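FMN-dependent NADH:quinone oxidoreductase 1 (Bacillus anthracis, PDB 3U7I) probably acts as an FMN-dependent, NADH-driven quinone reductase that counters electrophilic quinone stress and also cleaves the azo bond of aromatic azo compounds. Local coordinates at residues K93-L104 against L138-A149; M117-F127 against K171-I179. All blocks are in the same frame, centred on the assembly; numbering follows the deposited sequence.

Interaction 1. Residues K93-L104 against L138-A149; sequences KSANTYVIVLPL and LKDGRRMLVIQA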
loop_
_atom_site.group_PDB
_atom_site.type_symbol
_atom_site.label_atom_id
_atom_site.label_comp_id
_atom_site.label_asym_id
_atom_site.label_seq_id
_atom_site.Cartn_x
_atom_site.Cartn_y
_atom_site.Cartn_z
ATOM N N LYS C 93 -9.601 15.194 10.396
ATOM C CA LYS C 93 -11.011 15.580 10.470
ATOM C C LYS C 93 -11.229 17.094 10.434
ATOM O O LYS C 93 -12.316 17.561 10.092
ATOM C CB LYS C 93 -11.681 14.966 11.710
ATOM C CG LYS C 93 -11.835 13.446 11.624
ATOM C CD LYS C 93 -12.558 12.855 12.834
ATOM C CE LYS C 93 -14.002 13.329 12.907
ATOM N NZ LYS C 93 -14.726 12.709 14.047
ATOM N N SER C 94 -10.197 17.861 10.784
ATOM C CA SER C 94 -10.354 19.312 10.942
ATOM C C SER C 94 -10.287 20.049 9.610
ATOM O O SER C 94 -10.684 21.209 9.529
ATOM C CB SER C 94 -9.279 19.872 11.874
ATOM O OG SER C 94 -8.014 19.883 11.231
ATOM N N ALA C 95 -9.769 19.365 8.587
ATOM C CA ALA C 95 -9.573 19.927 7.248
ATOM C C ALA C 95 -10.756 19.645 6.310
ATOM O O ALA C 95 -11.343 18.563 6.351
ATOM C CB ALA C 95 -8.287 19.364 6.641
ATOM N N ASN C 96 -11.103 20.607 5.455
ATOM C CA ASN C 96 -12.112 20.326 4.431
ATOM C C ASN C 96 -11.533 20.300 3.015
ATOM O O ASN C 96 -12.255 20.070 2.043
ATOM C CB ASN C 96 -13.323 21.265 4.530
ATOM C CG ASN C 96 -13.049 22.628 3.964
ATOM O OD1 ASN C 96 -12.006 23.216 4.228
ATOM N ND2 ASN C 96 -13.980 23.139 3.164
ATOM N N THR C 97 -10.222 20.524 2.917
ATOM C CA THR C 97 -9.487 20.419 1.657
ATOM C C THR C 97 -8.199 19.625 1.903
ATOM O O THR C 97 -7.434 19.931 2.828
ATOM C CB THR C 97 -9.159 21.821 1.053
ATOM O OG1 THR C 97 -10.372 22.560 0.834
ATOM C CG2 THR C 97 -8.391 21.691 -0.265
ATOM N N TYR C 98 -7.972 18.590 1.094
ATOM C CA TYR C 98 -6.813 17.719 1.273
ATOM C C TYR C 98 -5.946 17.750 0.028
ATOM O O TYR C 98 -6.464 17.744 -1.090
ATOM C CB TYR C 98 -7.251 16.271 1.536
ATOM C CG TYR C 98 -8.172 16.111 2.727
ATOM C CD1 TYR C 98 -7.659 16.069 4.028
ATOM C CD2 TYR C 98 -9.553 16.004 2.555
ATOM C CE1 TYR C 98 -8.500 15.933 5.128
ATOM C CE2 TYR C 98 -10.402 15.866 3.642
ATOM C CZ TYR C 98 -9.871 15.830 4.932
ATOM O OH TYR C 98 -10.709 15.688 6.027
ATOM N N VAL C 99 -4.629 17.788 0.213
ATOM C CA VAL C 99 -3.709 17.656 -0.922
ATOM C C VAL C 99 -2.701 16.536 -0.667
ATOM O O VAL C 99 -1.867 16.640 0.237
ATOM C CB VAL C 99 -2.965 18.985 -1.253
ATOM C CG1 VAL C 99 -2.057 18.805 -2.484
ATOM C CG2 VAL C 99 -3.965 20.117 -1.491
ATOM N N ILE C 100 -2.785 15.467 -1.458
ATOM C CA ILE C 100 -1.843 14.353 -1.355
ATOM C C ILE C 100 -0.748 14.441 -2.419
ATOM O O ILE C 100 -1.030 14.539 -3.615
ATOM C CB ILE C 100 -2.560 12.972 -1.443
ATOM C CG1 ILE C 100 -3.476 12.775 -0.230
ATOM C CG2 ILE C 100 -1.527 11.830 -1.579
ATOM C CD1 ILE C 100 -4.226 11.448 -0.202
ATOM N N VAL C 101 0.503 14.415 -1.967
ATOM C CA VAL C 101 1.662 14.441 -2.861
ATOM C C VAL C 101 2.411 13.103 -2.777
ATOM O O VAL C 101 2.830 12.679 -1.699
ATOM C CB VAL C 101 2.622 15.617 -2.514
ATOM C CG1 VAL C 101 3.691 15.810 -3.602
ATOM C CG2 VAL C 101 1.819 16.915 -2.284
ATOM N N LEU C 102 2.572 12.433 -3.910
ATOM C CA LEU C 102 3.271 11.152 -3.907
ATOM C C LEU C 102 3.975 10.871 -5.215
ATOM O O LEU C 102 3.512 11.294 -6.283
ATOM C CB LEU C 102 2.304 10.000 -3.622
ATOM C CG LEU C 102 1.330 9.631 -4.745
ATOM C CD1 LEU C 102 0.780 8.217 -4.551
ATOM C CD2 LEU C 102 0.207 10.662 -4.816
ATOM N N PRO C 103 5.118 10.171 -5.128
ATOM C CA PRO C 103 5.702 9.489 -6.283
ATOM C C PRO C 103 5.051 8.115 -6.399
ATOM O O PRO C 103 4.835 7.455 -5.381
ATOM C CB PRO C 103 7.176 9.351 -5.897
ATOM C CG PRO C 103 7.169 9.267 -4.422
ATOM C CD PRO C 103 6.000 10.108 -3.947
ATOM N N LEU C 104 4.714 7.707 -7.615
ATOM C CA LEU C 104 4.183 6.372 -7.850
ATOM C C LEU C 104 5.346 5.410 -8.031
ATOM O O LEU C 104 6.088 5.498 -9.022
ATOM C CB LEU C 104 3.291 6.345 -9.095
ATOM C CG LEU C 104 2.669 4.990 -9.442
ATOM C CD1 LEU C 104 1.807 4.491 -8.292
ATOM C CD2 LEU C 104 1.853 5.084 -10.719
ATOM N N LEU C 138 -17.778 11.501 6.817
ATOM C CA LEU C 138 -17.330 12.809 6.350
ATOM C C LEU C 138 -18.010 13.189 5.039
ATOM O O LEU C 138 -17.341 13.523 4.058
ATOM C CB LEU C 138 -15.809 12.828 6.176
ATOM C CG LEU C 138 -14.979 12.423 7.400
ATOM C CD1 LEU C 138 -13.496 12.476 7.069
ATOM C CD2 LEU C 138 -15.295 13.289 8.611
ATOM N N LYS C 139 -19.338 13.141 5.030
ATOM C CA LYS C 139 -20.106 13.453 3.831
ATOM C C LYS C 139 -20.572 14.906 3.857
ATOM O O LYS C 139 -21.764 15.179 3.775
ATOM C CB LYS C 139 -21.309 12.510 3.710
ATOM C CG LYS C 139 -20.959 11.043 3.939
ATOM C CD LYS C 139 -21.760 10.112 3.040
ATOM C CE LYS C 139 -21.285 8.668 3.196
ATOM N NZ LYS C 139 -21.134 7.961 1.889
ATOM N N ASP C 140 -19.625 15.836 3.961
ATOM C CA ASP C 140 -19.949 17.252 4.141
ATOM C C ASP C 140 -19.264 18.204 3.146
ATOM O O ASP C 140 -18.986 19.358 3.481
ATOM C CB ASP C 140 -19.649 17.688 5.585
ATOM C CG ASP C 140 -18.339 17.111 6.119
ATOM O OD1 ASP C 140 -18.059 17.276 7.321
ATOM O OD2 ASP C 140 -17.595 16.474 5.347
ATOM N N GLY C 141 -18.999 17.727 1.929
ATOM C CA GLY C 141 -18.474 18.583 0.873
ATOM C C GLY C 141 -16.977 18.887 0.917
ATOM O O GLY C 141 -16.527 19.929 0.425
ATOM N N ARG C 142 -16.198 17.979 1.494
ATOM C CA ARG C 142 -14.755 18.149 1.522
ATOM C C ARG C 142 -14.173 17.878 0.140
ATOM O O ARG C 142 -14.830 17.275 -0.709
ATOM C CB ARG C 142 -14.122 17.232 2.575
ATOM C CG ARG C 142 -14.761 17.381 3.945
ATOM C CD ARG C 142 -14.175 16.444 4.986
ATOM N NE ARG C 142 -14.953 16.543 6.218
ATOM C CZ ARG C 142 -14.450 16.678 7.444
ATOM N NH1 ARG C 142 -15.280 16.765 8.478
ATOM N NH2 ARG C 142 -13.139 16.722 7.644
ATOM N N ARG C 143 -12.940 18.324 -0.081
ATOM C CA ARG C 143 -12.311 18.205 -1.393
ATOM C C ARG C 143 -10.925 17.575 -1.300
ATOM O O ARG C 143 -10.190 17.780 -0.336
ATOM C CB ARG C 143 -12.205 19.567 -2.087
ATOM C CG ARG C 143 -13.501 20.330 -2.211
ATOM C CD ARG C 143 -13.705 21.309 -1.040
ATOM N NE ARG C 143 -12.583 22.237 -0.889
ATOM C CZ ARG C 143 -12.480 23.405 -1.521
ATOM N NH1 ARG C 143 -13.433 23.804 -2.359
ATOM N NH2 ARG C 143 -11.418 24.178 -1.318
HETATM N N MSE C 144 -10.565 16.823 -2.330
HETATM C CA MSE C 144 -9.270 16.156 -2.362
HETATM C C MSE C 144 -8.588 16.358 -3.711
HETATM O O MSE C 144 -9.207 16.209 -4.767
HETATM C CB MSE C 144 -9.413 14.658 -2.052
HETATM C CG MSE C 144 -8.212 13.801 -2.474
HETATM SE SE MSE C 144 -6.595 13.921 -1.345
HETATM C CE MSE C 144 -7.313 13.173 0.316
ATOM N N LEU C 145 -7.307 16.708 -3.655
ATOM C CA LEU C 145 -6.463 16.812 -4.839
ATOM C C LEU C 145 -5.260 15.910 -4.639
ATOM O O LEU C 145 -4.585 15.981 -3.612
ATOM C CB LEU C 145 -6.003 18.251 -5.066
ATOM C CG LEU C 145 -5.026 18.464 -6.226
ATOM C CD1 LEU C 145 -5.727 18.308 -7.580
ATOM C CD2 LEU C 145 -4.357 19.835 -6.111
ATOM N N VAL C 146 -4.995 15.047 -5.613
ATOM C CA VAL C 146 -3.823 14.183 -5.551
ATOM C C VAL C 146 -2.807 14.635 -6.599
ATOM O O VAL C 146 -3.163 14.832 -7.762
ATOM C CB VAL C 146 -4.204 12.707 -5.795
ATOM C CG1 VAL C 146 -2.953 11.832 -5.840
ATOM C CG2 VAL C 146 -5.164 12.223 -4.725
ATOM N N ILE C 147 -1.562 14.838 -6.181
ATOM C CA ILE C 147 -0.489 15.194 -7.104
ATOM C C ILE C 147 0.460 14.006 -7.224
ATOM O O ILE C 147 1.224 13.710 -6.304
ATOM C CB ILE C 147 0.288 16.454 -6.624
ATOM C CG1 ILE C 147 -0.620 17.691 -6.690
ATOM C CG2 ILE C 147 1.539 16.666 -7.470
ATOM C CD1 ILE C 147 -0.017 18.930 -6.058
ATOM N N GLN C 148 0.433 13.340 -8.372
ATOM C CA GLN C 148 1.210 12.108 -8.568
ATOM C C GLN C 148 2.210 12.193 -9.713
ATOM O O GLN C 148 1.829 12.467 -10.853
ATOM C CB GLN C 148 0.262 10.919 -8.808
ATOM C CG GLN C 148 0.945 9.584 -9.138
ATOM C CD GLN C 148 -0.063 8.458 -9.363
ATOM O OE1 GLN C 148 -0.455 7.763 -8.418
ATOM N NE2 GLN C 148 -0.495 8.279 -10.613
ATOM N N ALA C 149 3.487 11.952 -9.411
ATOM C CA ALA C 149 4.530 11.883 -10.436
ATOM C C ALA C 149 4.827 10.428 -10.717
ATOM O O ALA C 149 4.962 9.636 -9.779
ATOM C CB ALA C 149 5.800 12.585 -9.970
HETATM O O HOH W 1 -14.900 16.718 11.325
#
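Tyr98 OH and the carbonyl oxygen of Lys93 both accept from NH2 of Arg142, where helix 76-94 gives way to strand 97-103. With CG anti to the carbonyl carbon (chi1 -52°) and the chain extended to NE, Arg142 brings NH2 2.7 Å from Lys93 O; the bond from NH2 to Tyr98 OH is longer, 3.1 Å, and that hydroxyl also hydrogen-bonds to Phe92 O. NE and NH1 grip the carboxylate of exposed Asp140 side-on, and a water links NH1 to Lys93 O, so the Asp140 side of this corner is the solvent-facing end. Beyond it, strands 97-103 and 143-149 run parallel, 13° apart, as a continuous ladder through the buried core. Its rung from Leu102 N to Ile147 O is nearly straight, while Leu102 CD2 presses on Val146 CG1 at 3.5 Å. On the other face, Arg143 bends so that NE and NH2 both meet Thr97 OG1, and NH2 also hydrogen-bonds to Leu213 O. The pair lies within the parallel sheet of the flavodoxin-like fold: strands 6-11 and 181-187 flank it, helix 165-177 covers Ile100 through Leu170 and Phe174, and Phe30 of helix 22-37 covers Val99 and Leu145.

Interaction 2. Residues M117-F127 against K171-I179; sequences MDNIMIARETF and KAMFNFLGI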
loop_
_atom_site.group_PDB
_atom_site.type_symbol
_atom_site.label_atom_id
_atom_site.label_comp_id
_atom_site.label_asym_id
_atom_site.label_seq_id
_atom_site.Cartn_x
_atom_site.Cartn_y
_atom_site.Cartn_z
HETATM N N MSE C 117 -3.310 6.010 6.135
HETATM C CA MSE C 117 -4.692 5.562 5.981
HETATM C C MSE C 117 -5.115 4.809 7.235
HETATM O O MSE C 117 -6.256 4.921 7.672
HETATM C CB MSE C 117 -4.878 4.670 4.741
HETATM C CG MSE C 117 -4.537 5.336 3.397
HETATM SE SE MSE C 117 -5.554 6.954 3.064
HETATM C CE MSE C 117 -7.355 6.185 3.197
ATOM N N ASP C 118 -4.187 4.055 7.819
ATOM C CA ASP C 118 -4.484 3.261 9.017
ATOM C C ASP C 118 -4.746 4.136 10.262
ATOM O O ASP C 118 -5.363 3.683 11.238
ATOM C CB ASP C 118 -3.376 2.226 9.295
ATOM C CG ASP C 118 -3.312 1.127 8.243
ATOM O OD1 ASP C 118 -4.317 0.912 7.514
ATOM O OD2 ASP C 118 -2.242 0.475 8.139
ATOM N N ASN C 119 -4.274 5.381 10.217
ATOM C CA ASN C 119 -4.497 6.363 11.288
ATOM C C ASN C 119 -5.831 7.108 11.161
ATOM O O ASN C 119 -6.432 7.498 12.165
ATOM C CB ASN C 119 -3.362 7.391 11.309
ATOM C CG ASN C 119 -2.126 6.892 12.036
ATOM O OD1 ASN C 119 -1.903 7.237 13.196
ATOM N ND2 ASN C 119 -1.308 6.088 11.353
ATOM N N ILE C 120 -6.291 7.303 9.923
ATOM C CA ILE C 120 -7.466 8.139 9.670
ATOM C C ILE C 120 -8.756 7.368 9.344
ATOM O O ILE C 120 -9.849 7.935 9.416
ATOM C CB ILE C 120 -7.191 9.172 8.558
ATOM C CG1 ILE C 120 -7.004 8.462 7.216
ATOM C CG2 ILE C 120 -5.972 10.041 8.920
ATOM C CD1 ILE C 120 -7.124 9.371 6.033
HETATM N N MSE C 121 -8.647 6.092 8.977
HETATM C CA MSE C 121 -9.861 5.285 8.786
HETATM C C MSE C 121 -10.226 4.574 10.082
HETATM O O MSE C 121 -9.754 3.458 10.347
HETATM C CB MSE C 121 -9.712 4.286 7.637
HETATM C CG MSE C 121 -9.683 4.947 6.272
HETATM SE SE MSE C 121 -9.486 3.651 4.879
HETATM C CE MSE C 121 -11.170 2.691 5.135
ATOM N N ILE C 122 -11.062 5.243 10.883
ATOM C CA ILE C 122 -11.371 4.825 12.248
ATOM C C ILE C 122 -12.885 4.789 12.449
ATOM O O ILE C 122 -13.573 5.763 12.137
ATOM C CB ILE C 122 -10.733 5.798 13.280
ATOM C CG1 ILE C 122 -9.213 5.865 13.090
ATOM C CG2 ILE C 122 -11.066 5.404 14.711
ATOM C CD1 ILE C 122 -8.512 4.574 13.365
ATOM N N ALA C 123 -13.398 3.666 12.958
ATOM C CA ALA C 123 -14.836 3.505 13.173
ATOM C C ALA C 123 -15.347 4.488 14.223
ATOM O O ALA C 123 -14.650 4.796 15.197
ATOM C CB ALA C 123 -15.169 2.067 13.567
ATOM N N ARG C 124 -16.564 4.980 14.018
ATOM C CA ARG C 124 -17.159 5.966 14.917
ATOM C C ARG C 124 -16.532 7.359 14.759
ATOM O O ARG C 124 -16.975 8.322 15.399
ATOM C CB ARG C 124 -17.076 5.486 16.376
ATOM C CG ARG C 124 -18.116 4.416 16.757
ATOM C CD ARG C 124 -17.694 3.604 17.982
ATOM N NE ARG C 124 -17.341 4.454 19.117
ATOM C CZ ARG C 124 -16.302 4.238 19.922
ATOM N NH1 ARG C 124 -16.053 5.068 20.931
ATOM N NH2 ARG C 124 -15.507 3.194 19.720
ATOM N N GLU C 125 -15.512 7.459 13.900
ATOM C CA GLU C 125 -14.814 8.721 13.660
ATOM C C GLU C 125 -14.939 9.194 12.208
ATOM O O GLU C 125 -15.556 10.222 11.937
ATOM C CB GLU C 125 -13.336 8.621 14.071
ATOM C CG GLU C 125 -13.107 8.512 15.587
ATOM C CD GLU C 125 -13.449 9.804 16.332
ATOM O OE1 GLU C 125 -13.510 10.878 15.695
ATOM O OE2 GLU C 125 -13.654 9.750 17.562
ATOM N N THR C 126 -14.350 8.458 11.269
ATOM C CA THR C 126 -14.466 8.855 9.860
ATOM C C THR C 126 -15.434 7.958 9.077
ATOM O O THR C 126 -15.842 8.284 7.956
ATOM C CB THR C 126 -13.090 8.940 9.169
ATOM O OG1 THR C 126 -12.447 7.666 9.235
ATOM C CG2 THR C 126 -12.204 9.988 9.869
ATOM N N PHE C 127 -15.802 6.831 9.683
ATOM C CA PHE C 127 -16.816 5.937 9.130
ATOM C C PHE C 127 -17.501 5.180 10.267
ATOM O O PHE C 127 -17.019 5.177 11.406
ATOM C CB PHE C 127 -16.204 4.951 8.113
ATOM C CG PHE C 127 -15.508 3.763 8.741
ATOM C CD1 PHE C 127 -16.224 2.617 9.077
ATOM C CD2 PHE C 127 -14.136 3.786 8.974
ATOM C CE1 PHE C 127 -15.590 1.523 9.657
ATOM C CE2 PHE C 127 -13.492 2.690 9.548
ATOM C CZ PHE C 127 -14.219 1.561 9.893
ATOM N N LYS C 171 -8.952 7.197 -4.538
ATOM C CA LYS C 171 -10.285 7.654 -4.931
ATOM C C LYS C 171 -11.377 6.858 -4.202
ATOM O O LYS C 171 -12.335 7.430 -3.658
ATOM C CB LYS C 171 -10.486 7.511 -6.442
ATOM C CG LYS C 171 -11.744 8.213 -6.957
ATOM C CD LYS C 171 -11.956 7.958 -8.430
ATOM C CE LYS C 171 -13.088 8.812 -8.956
ATOM N NZ LYS C 171 -13.452 8.386 -10.331
ATOM N N ALA C 172 -11.218 5.531 -4.208
ATOM C CA ALA C 172 -12.174 4.611 -3.582
ATOM C C ALA C 172 -12.353 4.877 -2.089
ATOM O O ALA C 172 -13.491 5.020 -1.610
ATOM C CB ALA C 172 -11.754 3.148 -3.818
HETATM N N MSE C 173 -11.232 4.932 -1.361
HETATM C CA MSE C 173 -11.266 5.116 0.086
HETATM C C MSE C 173 -11.894 6.457 0.430
HETATM O O MSE C 173 -12.762 6.548 1.304
HETATM C CB MSE C 173 -9.868 5.030 0.686
HETATM C CG MSE C 173 -9.251 3.638 0.586
HETATM SE SE MSE C 173 -10.337 2.229 1.394
HETATM C CE MSE C 173 -11.130 1.471 -0.207
ATOM N N PHE C 174 -11.468 7.507 -0.264
ATOM C CA PHE C 174 -11.986 8.824 0.086
ATOM C C PHE C 174 -13.445 8.978 -0.275
ATOM O O PHE C 174 -14.188 9.619 0.468
ATOM C CB PHE C 174 -11.085 9.959 -0.409
ATOM C CG PHE C 174 -9.799 10.043 0.362
ATOM C CD1 PHE C 174 -9.766 10.651 1.604
ATOM C CD2 PHE C 174 -8.643 9.443 -0.118
ATOM C CE1 PHE C 174 -8.592 10.697 2.334
ATOM C CE2 PHE C 174 -7.467 9.486 0.603
ATOM C CZ PHE C 174 -7.439 10.109 1.831
ATOM N N ASN C 175 -13.865 8.350 -1.374
ATOM C CA ASN C 175 -15.284 8.346 -1.734
ATOM C C ASN C 175 -16.099 7.613 -0.672
ATOM O O ASN C 175 -17.187 8.050 -0.268
ATOM C CB ASN C 175 -15.533 7.740 -3.112
ATOM C CG ASN C 175 -16.975 7.923 -3.564
ATOM O OD1 ASN C 175 -17.308 8.898 -4.244
ATOM N ND2 ASN C 175 -17.840 6.989 -3.179
ATOM N N PHE C 176 -15.549 6.496 -0.210
ATOM C CA PHE C 176 -16.144 5.769 0.901
ATOM C C PHE C 176 -16.344 6.667 2.131
ATOM O O PHE C 176 -17.427 6.696 2.711
ATOM C CB PHE C 176 -15.300 4.545 1.253
ATOM C CG PHE C 176 -15.708 3.884 2.527
ATOM C CD1 PHE C 176 -16.982 3.346 2.664
ATOM C CD2 PHE C 176 -14.819 3.793 3.589
ATOM C CE1 PHE C 176 -17.367 2.730 3.844
ATOM C CE2 PHE C 176 -15.196 3.179 4.773
ATOM C CZ PHE C 176 -16.475 2.648 4.900
ATOM N N LEU C 177 -15.299 7.391 2.527
ATOM C CA LEU C 177 -15.376 8.275 3.685
ATOM C C LEU C 177 -16.405 9.386 3.488
ATOM O O LEU C 177 -16.893 9.963 4.458
ATOM C CB LEU C 177 -14.000 8.877 4.013
ATOM C CG LEU C 177 -12.939 7.881 4.495
ATOM C CD1 LEU C 177 -11.667 8.590 4.998
ATOM C CD2 LEU C 177 -13.520 6.956 5.574
ATOM N N GLY C 178 -16.732 9.676 2.229
ATOM C CA GLY C 178 -17.683 10.725 1.893
ATOM C C GLY C 178 -17.085 11.849 1.063
ATOM O O GLY C 178 -17.779 12.789 0.660
ATOM N N ILE C 179 -15.784 11.761 0.813
ATOM C CA ILE C 179 -15.085 12.792 0.051
ATOM C C ILE C 179 -15.198 12.456 -1.441
ATOM O O ILE C 179 -14.468 11.612 -1.973
ATOM C CB ILE C 179 -13.611 12.963 0.541
ATOM C CG1 ILE C 179 -13.585 13.204 2.062
ATOM C CG2 ILE C 179 -12.906 14.079 -0.223
ATOM C CD1 ILE C 179 -12.237 13.020 2.709
#
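Phe176 sets CE2 and CZ against CB and CG of Phe127, with CE2 3.9 Å from Phe127 CB; the two rings form an oblique aromatic pair, their planes turned 45° against each other. In this flavodoxin-like fold the contact joins the end of helix 111-120 and its following loop to the last turns of helix 165-177, and side chains across the seam meet almost entirely through carbon and selenium. Met117, Met121 and Met173 are all selenomethionines. At the helical end, Met117 folds back at chi2 and chi3 (-57° and -58°). This puts SE beside the Phe174 ring as an oblique Met-aromatic contact, 3.9 Å from Phe174 CZ, and brings CE against Met173 CB at 3.7 Å. Ile120 adds its CD1 tip near CE1 of the same ring. Met121 crosses Met173 at about a right angle, Met121 SE lying 3.9 Å from Met173 SE, and its CE also touches Phe176. Trp159 of the second subunit meets the Phe176 ring and Phe107 of that subunit packs on Met173, which places the contact beside the dimer interface. Helix 165-177 stops in a Schellman motif with Gly178 as C-prime, Ile179 N bonding back to Phe174 O. Leu177, just before Gly178, points CD2 at the loop, 3.6 Å from Thr126 O, and that loop is tied to the end of helix 111-120 by Thr126 OG1, which donates to Ile120 O at 2.6 Å in the carbonyl plane.

Interactions 1 and 2 have centres about 12 Å apart and meet directly, with their segments alternating along the chain. Interaction 1 supplies two central strands of the sheet, and interaction 2 the helix ends and loop packed beside them. Among the contacts that connect them are a salt bridge from Lys93 NZ to Glu125 OE1 (2.7 Å), a probable hydrogen bond from Leu138 N to Leu177 O (3.0 Å), and the packing of the Tyr98 ring, whose CE2 lies 3.5 Å from Ile179 CD1. Only interaction 1 comes near the predicted FMN site, the side chain of Ala149 lying about 4 Å from that of Ser23. Interaction 2 lies away from that site and adjoins the second subunit.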